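PDB 6E0L: cGAS/DncV-like nucleotidyltransferase in E. coli homolog, which synthesises the second messenger 3',3'-cUAMP from UTP and ATP in a CBASS antiphage defence system, with magnesium as cofactor. Local coordinates for residues Asp129-Ile134 with Glu151-Tyr156; Val165-Leu170 with Gly255-Phe260; Leu209-Phe214 with Glu265-Glu270. All blocks are in the same frame, centred on the assembly; numbering follows the deposited sequence.

From the N terminus, contact 1 comes first: strand 127-138, which carries the magnesium-binding Asp129, runs through the nucleotidyltransferase sheet, and strand 150-157 returns against it, closing a hairpin. Contact 2 opens after this, where strand 162-166, the next neighbour in the sheet, passes into helix 168-181. It closes a much longer, largely helical excursion when residues 255-260 come back beside the sheet. Contact 3 crosses contact 2, since 209-214 lies inside that excursion and 265-270 beyond its end; it ties the start of helix 212-220 to the lead-in of helix 269-285. The sheet and the helical part thus meet around the two nucleotides.

Contact 1: residues Asp129-Ile134 with Glu151-Tyr156; sequences DVVVCI and EGMTFY. With 2KH (5'-O-[(S)-hydroxy{[(S)-hydroxy(phosphonooxy)phosphoryl]amino}phosphoryl]uridine), chain D.
Met153 and Phe155 both set CG between the backbone N and the carbonyl carbon (chi1 52° in Met153 and similar in Phe155), and this carries the two side chains along the same flank of strand 127-138, over Val131 and Cys133. Met153 CB and CG lie against Cys133 SG, with CB 3.5 Å from SG; bends at the next two torsions then carry SD past Cys133 CB and bring CE to 3.7 Å from Val131 CG1. Val131 CG1 also meets the Phe155 ring obliquely, 3.6 Å from CD1. The backbones pair at the other end, where Ile134 and Thr154 form an antiparallel hydrogen-bonded pair: Ile134 N to Thr154 O and Thr154 N to Ile134 O are each 2.8 Å, and the former is the straighter at 165°. Segments 129-134 and 151-156 run at 115° to each other, so they splay away from this pair. Val132 O turns instead to the indole NH of Trp92, and Thr154 OG1 is satisfied by Val164 O in the next strand. Val131 CG2 lies 3.2 Å from O2 of the UTP analogue, while the Phe155 ring presents its edge to N3 of the base. Asp129, a magnesium-binding residue, lies earlier on the same strand and forms a salt bridge with Lys120. The hairpin therefore gives the uracil an apolar wall, with polar contacts to the nucleotide coming from residues such as Asn166 and Thr118.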
loop_
_atom_site.group_PDB
_atom_site.type_symbol
_atom_site.label_atom_id
_atom_site.label_comp_id
_atom_site.label_asym_id
_atom_site.label_seq_id
_atom_site.Cartn_x
_atom_site.Cartn_y
_atom_site.Cartn_z
ATOM N N ASP A 129 -2.733 -11.151 4.511
ATOM C CA ASP A 129 -1.431 -10.713 5.002
ATOM C C ASP A 129 -1.715 -9.698 6.098
ATOM O O ASP A 129 -2.171 -8.584 5.818
ATOM C CB ASP A 129 -0.604 -10.068 3.888
ATOM C CG ASP A 129 0.130 -11.079 3.017
ATOM O OD1 ASP A 129 1.183 -11.586 3.449
ATOM O OD2 ASP A 129 -0.338 -11.354 1.891
ATOM N N VAL A 130 -1.499 -10.088 7.344
ATOM C CA VAL A 130 -1.978 -9.307 8.475
ATOM C C VAL A 130 -0.768 -8.579 9.047
ATOM O O VAL A 130 0.113 -9.201 9.654
ATOM C CB VAL A 130 -2.657 -10.211 9.512
ATOM C CG1 VAL A 130 -3.153 -9.401 10.708
ATOM C CG2 VAL A 130 -3.797 -10.958 8.866
ATOM N N VAL A 131 -0.784 -7.257 8.982
ATOM C CA VAL A 131 0.268 -6.450 9.592
ATOM C C VAL A 131 -0.135 -6.100 11.014
ATOM O O VAL A 131 -1.163 -5.450 11.236
ATOM C CB VAL A 131 0.557 -5.184 8.772
ATOM C CG1 VAL A 131 1.567 -4.321 9.487
ATOM C CG2 VAL A 131 1.088 -5.544 7.437
ATOM N N VAL A 132 0.644 -6.579 11.976
ATOM C CA VAL A 132 0.423 -6.297 13.389
ATOM C C VAL A 132 1.257 -5.072 13.729
ATOM O O VAL A 132 2.486 -5.088 13.613
ATOM C CB VAL A 132 0.825 -7.497 14.263
ATOM C CG1 VAL A 132 0.682 -7.161 15.745
ATOM C CG2 VAL A 132 0.001 -8.730 13.904
ATOM N N CYS A 133 0.610 -4.018 14.195
ATOM C CA CYS A 133 1.334 -2.770 14.308
ATOM C C CYS A 133 0.789 -2.006 15.490
ATOM O O CYS A 133 -0.316 -2.272 15.970
ATOM C CB CYS A 133 1.239 -1.939 13.019
ATOM S SG CYS A 133 -0.457 -1.524 12.518
ATOM N N ILE A 134 1.541 -0.987 15.893
ATOM C CA ILE A 134 1.134 -0.096 16.965
ATOM C C ILE A 134 0.990 1.296 16.377
ATOM O O ILE A 134 1.761 1.681 15.495
ATOM C CB ILE A 134 2.226 -0.078 18.066
ATOM C CG1 ILE A 134 2.396 -1.444 18.748
ATOM C CG2 ILE A 134 1.916 0.948 19.144
ATOM C CD1 ILE A 134 1.242 -1.901 19.515
ATOM N N GLU A 151 -0.508 10.733 12.394
ATOM C CA GLU A 151 -0.679 9.371 12.866
ATOM C C GLU A 151 -0.329 8.374 11.777
ATOM O O GLU A 151 -0.860 8.436 10.661
ATOM C CB GLU A 151 -2.123 9.115 13.308
ATOM C CG GLU A 151 -2.288 7.775 13.986
ATOM C CD GLU A 151 -3.738 7.344 14.127
ATOM O OE1 GLU A 151 -4.519 8.086 14.755
ATOM O OE2 GLU A 151 -4.096 6.267 13.593
ATOM N N GLY A 152 0.527 7.434 12.126
ATOM C CA GLY A 152 0.783 6.267 11.316
ATOM C C GLY A 152 0.714 5.042 12.192
ATOM O O GLY A 152 0.061 5.031 13.237
ATOM N N MET A 153 1.479 4.035 11.800
ATOM C CA MET A 153 1.626 2.840 12.607
ATOM C C MET A 153 3.034 2.318 12.410
ATOM O O MET A 153 3.756 2.744 11.509
ATOM C CB MET A 153 0.603 1.760 12.240
ATOM C CG MET A 153 0.513 1.376 10.739
ATOM S SD MET A 153 1.880 0.305 10.179
ATOM C CE MET A 153 1.049 -0.681 8.922
ATOM N N THR A 154 3.433 1.402 13.283
ATOM C CA THR A 154 4.787 0.886 13.210
ATOM C C THR A 154 4.810 -0.564 13.651
ATOM O O THR A 154 3.990 -0.999 14.458
ATOM C CB THR A 154 5.778 1.732 14.052
ATOM O OG1 THR A 154 7.113 1.302 13.764
ATOM C CG2 THR A 154 5.519 1.629 15.543
ATOM N N PHE A 155 5.782 -1.306 13.135
ATOM C CA PHE A 155 5.916 -2.694 13.527
ATOM C C PHE A 155 7.387 -3.047 13.451
ATOM O O PHE A 155 8.159 -2.436 12.706
ATOM C CB PHE A 155 5.093 -3.667 12.645
ATOM C CG PHE A 155 5.338 -3.530 11.166
ATOM C CD1 PHE A 155 4.643 -2.610 10.396
ATOM C CD2 PHE A 155 6.245 -4.363 10.538
ATOM C CE1 PHE A 155 4.876 -2.509 9.029
ATOM C CE2 PHE A 155 6.489 -4.263 9.164
ATOM C CZ PHE A 155 5.808 -3.344 8.421
ATOM N N TYR A 156 7.747 -4.091 14.172
ATOM C CA TYR A 156 9.123 -4.548 14.227
ATOM C C TYR A 156 9.308 -5.696 13.248
ATOM O O TYR A 156 8.388 -6.481 13.012
ATOM C CB TYR A 156 9.470 -4.979 15.661
ATOM C CG TYR A 156 10.930 -5.274 15.929
ATOM C CD1 TYR A 156 11.891 -4.282 15.851
ATOM C CD2 TYR A 156 11.333 -6.551 16.290
ATOM C CE1 TYR A 156 13.233 -4.560 16.102
ATOM C CE2 TYR A 156 12.658 -6.840 16.547
ATOM C CZ TYR A 156 13.602 -5.844 16.448
ATOM O OH TYR A 156 14.909 -6.135 16.707
HETATM P PA 2KH D . 7.076 -7.944 1.343
HETATM O O1A 2KH D . 6.657 -9.017 0.345
HETATM O O2A 2KH D . 7.525 -6.705 0.603
HETATM N N3A 2KH D . 8.346 -8.489 2.335
HETATM O "O5'" 2KH D . 5.805 -7.546 2.328
HETATM P PB 2KH D . 8.624 -10.160 2.527
HETATM O O1B 2KH D . 10.119 -10.408 2.592
HETATM O O2B 2KH D . 8.008 -10.935 1.370
HETATM O O3B 2KH D . 7.938 -10.631 3.963
HETATM P PG 2KH D . 6.675 -11.688 4.172
HETATM O O1G 2KH D . 7.209 -13.052 4.583
HETATM O O2G 2KH D . 5.925 -11.805 2.859
HETATM O O3G 2KH D . 5.769 -11.133 5.262
HETATM C "C5'" 2KH D . 4.934 -8.554 2.786
HETATM C "C4'" 2KH D . 3.643 -7.900 3.286
HETATM O "O4'" 2KH D . 3.944 -7.060 4.255
HETATM C "C1'" 2KH D . 2.966 -5.794 4.125
HETATM C "C2'" 2KH D . 2.284 -5.926 2.950
HETATM O "O2'" 2KH D . 0.871 -6.353 3.194
HETATM C "C3'" 2KH D . 3.028 -6.995 2.157
HETATM O "O3'" 2KH D . 2.194 -7.718 1.379
HETATM N N1 2KH D . 3.771 -4.620 4.231
HETATM C C6 2KH D . 5.118 -4.625 3.680
HETATM C C2 2KH D . 3.281 -3.390 4.920
HETATM O O2 2KH D . 2.190 -3.348 5.385
HETATM N N3 2KH D . 4.155 -2.181 5.026
HETATM C C4 2KH D . 5.505 -2.185 4.473
HETATM O O4 2KH D . 6.203 -1.228 4.559
HETATM C C5 2KH D . 5.998 -3.415 3.786
#

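Contact 2: residues Val165-Leu170 with Gly255-Phe260; sequences VNYPKL and GQDDLF. With 2KH (5'-O-[(S)-hydroxy{[(S)-hydroxy(phosphonooxy)phosphoryl]amino}phosphoryl]uridine), chain D; APC (diphosphomethylphosphonic acid adenosyl ester), chain C.
A CH-pi contact joins the end of the nucleotidyltransferase sheet to the loop between helices 231-244 and 269-285: Tyr167, the N-cap residue of helix 168-181, receives Gln256 over one face of its ring. Gln256 CG stands 3.7 Å from the centroid of the Tyr167 ring and only 9° off the normal, so the methylene sits almost centrally above the aromatic carbons. The glutamine chain folds at its second torsion (chi2 -49°), which swings the amide past the ring to Leu170, where Gln256 NE2 comes 3.5 Å from Leu170 CD1. Its OE1 is held from outside by Lys138. Asp257 approaches Tyr167 differently, bringing OD2 up at the ring edge, 3.9 Å from Tyr167 CD2; that oxygen also accepts a hydrogen bond from Asn254. A water completes the junction, donating to Val165 O at 3.0 Å and, more weakly, to Asp257 OD1.

Val165 O is also the acceptor of a weak bond from Asn166 ND2 within the strand. Asn166 itself faces the nucleotides: its OD1 accepts from N3 of the UTP analogue, though at a doubtful, very short length, and its ND2 donates to O4 at 3.2 Å. ND2 also lies 3.5 Å from C2 of the ATP analogue's adenine. Between the two segments the contact is apolar and water-bridged, and the bond from Lys138 adds a polar tie to the sheet; at Asn166, the arrangement of donor and acceptor would suit the imide edge of a uracil.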
loop_
_atom_site.group_PDB
_atom_site.type_symbol
_atom_site.label_atom_id
_atom_site.label_comp_id
_atom_site.label_asym_id
_atom_site.label_seq_id
_atom_site.Cartn_x
_atom_site.Cartn_y
_atom_site.Cartn_z
ATOM N N VAL A 165 7.757 2.207 9.690
ATOM C CA VAL A 165 6.657 3.145 9.893
ATOM C C VAL A 165 5.903 3.302 8.576
ATOM O O VAL A 165 6.507 3.581 7.535
ATOM C CB VAL A 165 7.133 4.518 10.401
ATOM C CG1 VAL A 165 5.935 5.449 10.520
ATOM C CG2 VAL A 165 7.859 4.391 11.754
ATOM N N ASN A 166 4.596 3.069 8.618
ATOM C CA ASN A 166 3.722 3.228 7.474
ATOM C C ASN A 166 2.594 4.176 7.847
ATOM O O ASN A 166 2.296 4.392 9.020
ATOM C CB ASN A 166 3.088 1.892 7.045
ATOM C CG ASN A 166 4.088 0.901 6.456
ATOM O OD1 ASN A 166 3.794 -0.289 6.351
ATOM N ND2 ASN A 166 5.254 1.381 6.066
ATOM N N TYR A 167 1.929 4.689 6.825
ATOM C CA TYR A 167 0.830 5.641 6.978
ATOM C C TYR A 167 -0.327 5.190 6.088
ATOM O O TYR A 167 -0.802 5.938 5.227
ATOM C CB TYR A 167 1.280 7.065 6.655
ATOM C CG TYR A 167 2.396 7.580 7.527
ATOM C CD1 TYR A 167 2.098 8.230 8.729
ATOM C CD2 TYR A 167 3.739 7.435 7.168
ATOM C CE1 TYR A 167 3.102 8.715 9.551
ATOM C CE2 TYR A 167 4.745 7.923 7.987
ATOM C CZ TYR A 167 4.417 8.562 9.178
ATOM O OH TYR A 167 5.403 9.052 10.001
ATOM N N PRO A 168 -0.839 3.971 6.306
ATOM C CA PRO A 168 -1.862 3.434 5.385
ATOM C C PRO A 168 -3.133 4.235 5.361
ATOM O O PRO A 168 -3.776 4.310 4.310
ATOM C CB PRO A 168 -2.117 2.015 5.920
ATOM C CG PRO A 168 -1.771 2.117 7.407
ATOM C CD PRO A 168 -0.616 3.087 7.469
ATOM N N LYS A 169 -3.535 4.832 6.482
ATOM C CA LYS A 169 -4.768 5.616 6.465
ATOM C C LYS A 169 -4.599 6.833 5.572
ATOM O O LYS A 169 -5.521 7.227 4.859
ATOM C CB LYS A 169 -5.148 6.044 7.881
ATOM C CG LYS A 169 -5.431 4.893 8.847
ATOM C CD LYS A 169 -5.814 5.428 10.248
ATOM C CE LYS A 169 -6.120 4.293 11.218
ATOM N NZ LYS A 169 -6.415 4.790 12.585
ATOM N N LEU A 170 -3.417 7.449 5.617
ATOM C CA LEU A 170 -3.144 8.605 4.772
ATOM C C LEU A 170 -2.993 8.208 3.303
ATOM O O LEU A 170 -3.414 8.951 2.406
ATOM C CB LEU A 170 -1.884 9.313 5.273
ATOM C CG LEU A 170 -2.058 9.969 6.643
ATOM C CD1 LEU A 170 -0.749 10.618 7.084
ATOM C CD2 LEU A 170 -3.207 10.982 6.627
ATOM N N GLY A 255 1.784 10.976 1.446
ATOM C CA GLY A 255 2.194 12.357 1.607
ATOM C C GLY A 255 3.346 12.615 2.558
ATOM O O GLY A 255 3.711 13.779 2.744
ATOM N N GLN A 256 3.930 11.582 3.163
ATOM C CA GLN A 256 4.963 11.741 4.181
ATOM C C GLN A 256 6.347 11.336 3.724
ATOM O O GLN A 256 7.313 12.000 4.061
ATOM C CB GLN A 256 4.634 10.899 5.433
ATOM C CG GLN A 256 3.253 11.024 6.065
ATOM C CD GLN A 256 2.842 12.463 6.293
ATOM O OE1 GLN A 256 3.574 13.219 6.923
ATOM N NE2 GLN A 256 1.657 12.838 5.821
ATOM N N ASP A 257 6.469 10.252 2.982
ATOM C CA ASP A 257 7.753 9.653 2.657
ATOM C C ASP A 257 8.193 9.995 1.242
ATOM O O ASP A 257 7.378 10.174 0.335
ATOM C CB ASP A 257 7.696 8.137 2.854
ATOM C CG ASP A 257 7.260 7.756 4.259
ATOM O OD1 ASP A 257 7.684 8.453 5.210
ATOM O OD2 ASP A 257 6.461 6.804 4.418
ATOM N N ASP A 258 9.494 9.969 1.043
ATOM C CA ASP A 258 10.032 10.018 -0.292
ATOM C C ASP A 258 9.890 8.658 -0.940
ATOM O O ASP A 258 10.129 7.627 -0.313
ATOM C CB ASP A 258 11.511 10.406 -0.231
ATOM C CG ASP A 258 11.720 11.849 0.148
ATOM O OD1 ASP A 258 10.755 12.633 0.057
ATOM O OD2 ASP A 258 12.842 12.194 0.570
ATOM N N LEU A 259 9.518 8.675 -2.218
ATOM C CA LEU A 259 9.358 7.442 -2.975
ATOM C C LEU A 259 10.702 6.823 -3.328
ATOM O O LEU A 259 10.826 5.591 -3.354
ATOM C CB LEU A 259 8.520 7.714 -4.229
ATOM C CG LEU A 259 8.341 6.543 -5.195
ATOM C CD1 LEU A 259 7.780 5.358 -4.439
ATOM C CD2 LEU A 259 7.444 6.930 -6.391
ATOM N N PHE A 260 11.719 7.638 -3.601
ATOM C CA PHE A 260 12.986 7.110 -4.087
ATOM C C PHE A 260 14.051 7.355 -3.029
ATOM O O PHE A 260 14.144 8.449 -2.471
ATOM C CB PHE A 260 13.395 7.800 -5.391
ATOM C CG PHE A 260 12.415 7.613 -6.514
ATOM C CD1 PHE A 260 12.215 6.369 -7.075
ATOM C CD2 PHE A 260 11.651 8.675 -6.969
ATOM C CE1 PHE A 260 11.313 6.202 -8.092
ATOM C CE2 PHE A 260 10.737 8.509 -7.985
ATOM C CZ PHE A 260 10.570 7.279 -8.548
HETATM P PA 2KH D . 7.076 -7.944 1.343
HETATM O O1A 2KH D . 6.657 -9.017 0.345
HETATM O O2A 2KH D . 7.525 -6.705 0.603
HETATM N N3A 2KH D . 8.346 -8.489 2.335
HETATM O "O5'" 2KH D . 5.805 -7.546 2.328
HETATM P PB 2KH D . 8.624 -10.160 2.527
HETATM O O1B 2KH D . 10.119 -10.408 2.592
HETATM O O2B 2KH D . 8.008 -10.935 1.370
HETATM O O3B 2KH D . 7.938 -10.631 3.963
HETATM P PG 2KH D . 6.675 -11.688 4.172
HETATM O O1G 2KH D . 7.209 -13.052 4.583
HETATM O O2G 2KH D . 5.925 -11.805 2.859
HETATM O O3G 2KH D . 5.769 -11.133 5.262
HETATM C "C5'" 2KH D . 4.934 -8.554 2.786
HETATM C "C4'" 2KH D . 3.643 -7.900 3.286
HETATM O "O4'" 2KH D . 3.944 -7.060 4.255
HETATM C "C1'" 2KH D . 2.966 -5.794 4.125
HETATM C "C2'" 2KH D . 2.284 -5.926 2.950
HETATM O "O2'" 2KH D . 0.871 -6.353 3.194
HETATM C "C3'" 2KH D . 3.028 -6.995 2.157
HETATM O "O3'" 2KH D . 2.194 -7.718 1.379
HETATM N N1 2KH D . 3.771 -4.620 4.231
HETATM C C6 2KH D . 5.118 -4.625 3.680
HETATM C C2 2KH D . 3.281 -3.390 4.920
HETATM O O2 2KH D . 2.190 -3.348 5.385
HETATM N N3 2KH D . 4.155 -2.181 5.026
HETATM C C4 2KH D . 5.505 -2.185 4.473
HETATM O O4 2KH D . 6.203 -1.228 4.559
HETATM C C5 2KH D . 5.998 -3.415 3.786
HETATM P PG APC C . -1.561 -5.771 -5.378
HETATM O O1G APC C . -2.929 -5.599 -5.970
HETATM O O2G APC C . -0.571 -6.315 -6.389
HETATM O O3G APC C . -1.617 -6.655 -4.164
HETATM P PB APC C . -1.123 -3.612 -3.457
HETATM O O1B APC C . -1.995 -4.486 -2.582
HETATM O O2B APC C . -1.772 -2.262 -3.632
HETATM O O3B APC C . -1.058 -4.278 -4.947
HETATM P PA APC C . 1.082 -4.851 -1.718
HETATM O O1A APC C . 0.058 -5.960 -1.751
HETATM O O2A APC C . 2.468 -5.385 -2.025
HETATM C C3A APC C . 0.609 -3.457 -2.842
HETATM O "O5'" APC C . 1.114 -4.224 -0.193
HETATM C "C5'" APC C . -0.129 -3.834 0.315
HETATM C "C4'" APC C . 0.037 -2.603 1.237
HETATM O "O4'" APC C . 1.045 -2.789 2.060
HETATM C "C3'" APC C . 0.398 -1.336 0.423
HETATM O "O3'" APC C . -0.699 -0.711 -0.132
HETATM C "C2'" APC C . 1.029 -0.483 1.553
HETATM O "O2'" APC C . -0.107 0.119 2.344
HETATM C "C1'" APC C . 1.742 -1.344 2.256
HETATM N N9 APC C . 3.031 -1.484 1.647
HETATM C C8 APC C . 3.516 -2.424 0.825
HETATM N N7 APC C . 4.767 -2.103 0.507
HETATM C C5 APC C . 5.069 -0.962 1.152
HETATM C C6 APC C . 6.220 -0.218 1.168
HETATM N N6 APC C . 7.499 -0.386 0.508
HETATM N N1 APC C . 6.279 0.888 1.885
HETATM C C2 APC C . 5.193 1.290 2.600
HETATM N N3 APC C . 4.046 0.562 2.587
HETATM C C4 APC C . 3.993 -0.571 1.854
HETATM O O HOH W 1 7.697 6.269 6.956
#

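Contact 3: residues Leu209-Phe214 with Glu265-Glu270; sequences LAPSYF and EQWSEE. With APC (diphosphomethylphosphonic acid adenosyl ester), chain C.
Phe214 and Trp267 form an offset stack, the phenyl ring lying over the five-membered ring of the indole with centroids 4.3 Å apart and planes inclined by 18°. Each residue also places its CB over the other's ring: Trp267 CB is 3.7 Å from the Phe214 centroid, and Phe214 CB covers the six-membered ring. Farther along the indole, Pro211 CD approaches Trp267 CZ2 obliquely at 4.0 Å, while Leu209 O lies at the indole edge. Glu265 O faces the Phe214 edge, 3.3 Å from CE1, and accepts a hydrogen bond from adenine N6 of the ATP analogue at 3.2 Å. The Tyr213 ring lies face-on against the adenine, extended there because CG is anti to the backbone N (chi1 173°). Ser212 OG, at the start of the same helix, donates to O2G of the terminal phosphate at 2.7 Å and also engages Arg197. In the second shell, Glu265 OE2 pairs with Arg162, and the backbone of Trp267 is hydrogen-bonded to Leu259, linking the two loops. Because Phe214, stacked on Trp267, sets its edge against Glu265 O, the stack probably helps hold this carbonyl in place, consistent with readout of the adenine amino group.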
loop_
_atom_site.group_PDB
_atom_site.type_symbol
_atom_site.label_atom_id
_atom_site.label_comp_id
_atom_site.label_asym_id
_atom_site.label_seq_id
_atom_site.Cartn_x
_atom_site.Cartn_y
_atom_site.Cartn_z
ATOM N N LEU A 209 9.044 -5.260 -12.513
ATOM C CA LEU A 209 8.898 -4.140 -13.437
ATOM C C LEU A 209 8.221 -2.938 -12.791
ATOM O O LEU A 209 8.662 -1.797 -12.980
ATOM C CB LEU A 209 8.102 -4.602 -14.655
ATOM C CG LEU A 209 7.839 -3.539 -15.699
ATOM C CD1 LEU A 209 9.139 -2.994 -16.268
ATOM C CD2 LEU A 209 6.949 -4.150 -16.767
ATOM N N ALA A 210 7.178 -3.171 -11.993
ATOM C CA ALA A 210 6.570 -2.058 -11.279
ATOM C C ALA A 210 5.781 -2.592 -10.098
ATOM O O ALA A 210 4.581 -2.870 -10.223
ATOM C CB ALA A 210 5.657 -1.233 -12.199
ATOM N N PRO A 211 6.421 -2.788 -8.950
ATOM C CA PRO A 211 5.678 -3.274 -7.783
ATOM C C PRO A 211 4.496 -2.357 -7.519
ATOM O O PRO A 211 4.590 -1.135 -7.647
ATOM C CB PRO A 211 6.716 -3.241 -6.651
ATOM C CG PRO A 211 8.049 -3.324 -7.376
ATOM C CD PRO A 211 7.847 -2.563 -8.662
ATOM N N SER A 212 3.375 -2.968 -7.156
ATOM C CA SER A 212 2.091 -2.278 -7.160
ATOM C C SER A 212 2.147 -1.020 -6.316
ATOM O O SER A 212 1.663 0.035 -6.730
ATOM C CB SER A 212 0.994 -3.212 -6.660
ATOM O OG SER A 212 0.717 -4.256 -7.593
ATOM N N TYR A 213 2.700 -1.123 -5.108
ATOM C CA TYR A 213 2.725 0.029 -4.219
ATOM C C TYR A 213 3.525 1.175 -4.830
ATOM O O TYR A 213 3.094 2.335 -4.794
ATOM C CB TYR A 213 3.295 -0.390 -2.862
ATOM C CG TYR A 213 3.520 0.777 -1.938
ATOM C CD1 TYR A 213 2.449 1.370 -1.272
ATOM C CD2 TYR A 213 4.800 1.284 -1.721
ATOM C CE1 TYR A 213 2.638 2.441 -0.430
ATOM C CE2 TYR A 213 5.001 2.358 -0.857
ATOM C CZ TYR A 213 3.907 2.931 -0.219
ATOM O OH TYR A 213 4.063 4.006 0.624
ATOM N N PHE A 214 4.703 0.872 -5.379
ATOM C CA PHE A 214 5.524 1.903 -6.021
ATOM C C PHE A 214 4.807 2.495 -7.227
ATOM O O PHE A 214 4.955 3.684 -7.528
ATOM C CB PHE A 214 6.883 1.326 -6.434
ATOM C CG PHE A 214 7.757 0.966 -5.271
ATOM C CD1 PHE A 214 7.632 1.647 -4.064
ATOM C CD2 PHE A 214 8.670 -0.078 -5.363
ATOM C CE1 PHE A 214 8.427 1.309 -2.962
ATOM C CE2 PHE A 214 9.467 -0.418 -4.274
ATOM C CZ PHE A 214 9.337 0.280 -3.065
ATOM N N GLU A 265 12.138 0.312 2.209
ATOM C CA GLU A 265 10.801 0.727 1.779
ATOM C C GLU A 265 10.778 1.587 0.516
ATOM O O GLU A 265 9.682 1.846 0.006
ATOM C CB GLU A 265 9.900 1.246 2.909
ATOM C CG GLU A 265 9.549 0.090 3.867
ATOM C CD GLU A 265 10.668 -0.465 4.710
ATOM O OE1 GLU A 265 11.569 0.296 5.099
ATOM O OE2 GLU A 265 10.676 -1.703 4.905
ATOM N N GLN A 266 11.909 2.062 -0.007
ATOM C CA GLN A 266 11.801 2.969 -1.144
ATOM C C GLN A 266 12.255 2.329 -2.442
ATOM O O GLN A 266 12.852 1.253 -2.469
ATOM C CB GLN A 266 12.625 4.244 -0.926
ATOM C CG GLN A 266 12.301 5.009 0.335
ATOM C CD GLN A 266 13.318 6.090 0.628
ATOM O OE1 GLN A 266 14.508 5.827 0.779
ATOM N NE2 GLN A 266 12.847 7.330 0.680
ATOM N N TRP A 267 11.801 2.954 -3.531
ATOM C CA TRP A 267 12.136 2.556 -4.888
ATOM C C TRP A 267 13.412 3.247 -5.350
ATOM O O TRP A 267 14.066 3.970 -4.598
ATOM C CB TRP A 267 10.961 2.905 -5.804
ATOM C CG TRP A 267 10.766 1.982 -6.955
ATOM C CD1 TRP A 267 11.336 0.757 -7.121
ATOM C CD2 TRP A 267 9.910 2.185 -8.083
ATOM N NE1 TRP A 267 10.889 0.184 -8.278
ATOM C CE2 TRP A 267 10.022 1.045 -8.897
ATOM C CE3 TRP A 267 9.069 3.227 -8.490
ATOM C CZ2 TRP A 267 9.325 0.912 -10.099
ATOM C CZ3 TRP A 267 8.377 3.095 -9.674
ATOM C CH2 TRP A 267 8.508 1.945 -10.468
ATOM N N SER A 268 13.732 3.090 -6.624
ATOM C CA SER A 268 14.835 3.799 -7.256
ATOM C C SER A 268 14.367 4.450 -8.548
ATOM O O SER A 268 13.499 3.924 -9.254
ATOM C CB SER A 268 15.987 2.841 -7.554
ATOM O OG SER A 268 15.667 2.054 -8.695
ATOM N N GLU A 269 14.966 5.602 -8.847
ATOM C CA GLU A 269 14.642 6.322 -10.072
ATOM C C GLU A 269 14.923 5.486 -11.304
ATOM O O GLU A 269 14.162 5.535 -12.272
ATOM C CB GLU A 269 15.441 7.622 -10.127
ATOM C CG GLU A 269 15.025 8.643 -9.095
ATOM C CD GLU A 269 15.695 9.978 -9.309
ATOM O OE1 GLU A 269 15.832 10.425 -10.474
ATOM O OE2 GLU A 269 16.086 10.584 -8.290
ATOM N N GLU A 270 15.995 4.693 -11.284
ATOM C CA GLU A 270 16.323 3.886 -12.452
ATOM C C GLU A 270 15.256 2.830 -12.714
ATOM O O GLU A 270 14.904 2.566 -13.870
ATOM C CB GLU A 270 17.693 3.233 -12.255
ATOM C CG GLU A 270 17.921 1.999 -13.137
ATOM C CD GLU A 270 18.850 0.960 -12.511
ATOM O OE1 GLU A 270 19.919 1.346 -11.975
ATOM O OE2 GLU A 270 18.510 -0.249 -12.572
HETATM P PG APC C . -1.561 -5.771 -5.378
HETATM O O1G APC C . -2.929 -5.599 -5.970
HETATM O O2G APC C . -0.571 -6.315 -6.389
HETATM O O3G APC C . -1.617 -6.655 -4.164
HETATM P PB APC C . -1.123 -3.612 -3.457
HETATM O O1B APC C . -1.995 -4.486 -2.582
HETATM O O2B APC C . -1.772 -2.262 -3.632
HETATM O O3B APC C . -1.058 -4.278 -4.947
HETATM P PA APC C . 1.082 -4.851 -1.718
HETATM O O1A APC C . 0.058 -5.960 -1.751
HETATM O O2A APC C . 2.468 -5.385 -2.025
HETATM C C3A APC C . 0.609 -3.457 -2.842
HETATM O "O5'" APC C . 1.114 -4.224 -0.193
HETATM C "C5'" APC C . -0.129 -3.834 0.315
HETATM C "C4'" APC C . 0.037 -2.603 1.237
HETATM O "O4'" APC C . 1.045 -2.789 2.060
HETATM C "C3'" APC C . 0.398 -1.336 0.423
HETATM O "O3'" APC C . -0.699 -0.711 -0.132
HETATM C "C2'" APC C . 1.029 -0.483 1.553
HETATM O "O2'" APC C . -0.107 0.119 2.344
HETATM C "C1'" APC C . 1.742 -1.344 2.256
HETATM N N9 APC C . 3.031 -1.484 1.647
HETATM C C8 APC C . 3.516 -2.424 0.825
HETATM N N7 APC C . 4.767 -2.103 0.507
HETATM C C5 APC C . 5.069 -0.962 1.152
HETATM C C6 APC C . 6.220 -0.218 1.168
HETATM N N6 APC C . 7.499 -0.386 0.508
HETATM N N1 APC C . 6.279 0.888 1.885
HETATM C C2 APC C . 5.193 1.290 2.600
HETATM N N3 APC C . 4.046 0.562 2.587
HETATM C C4 APC C . 3.993 -0.571 1.854
#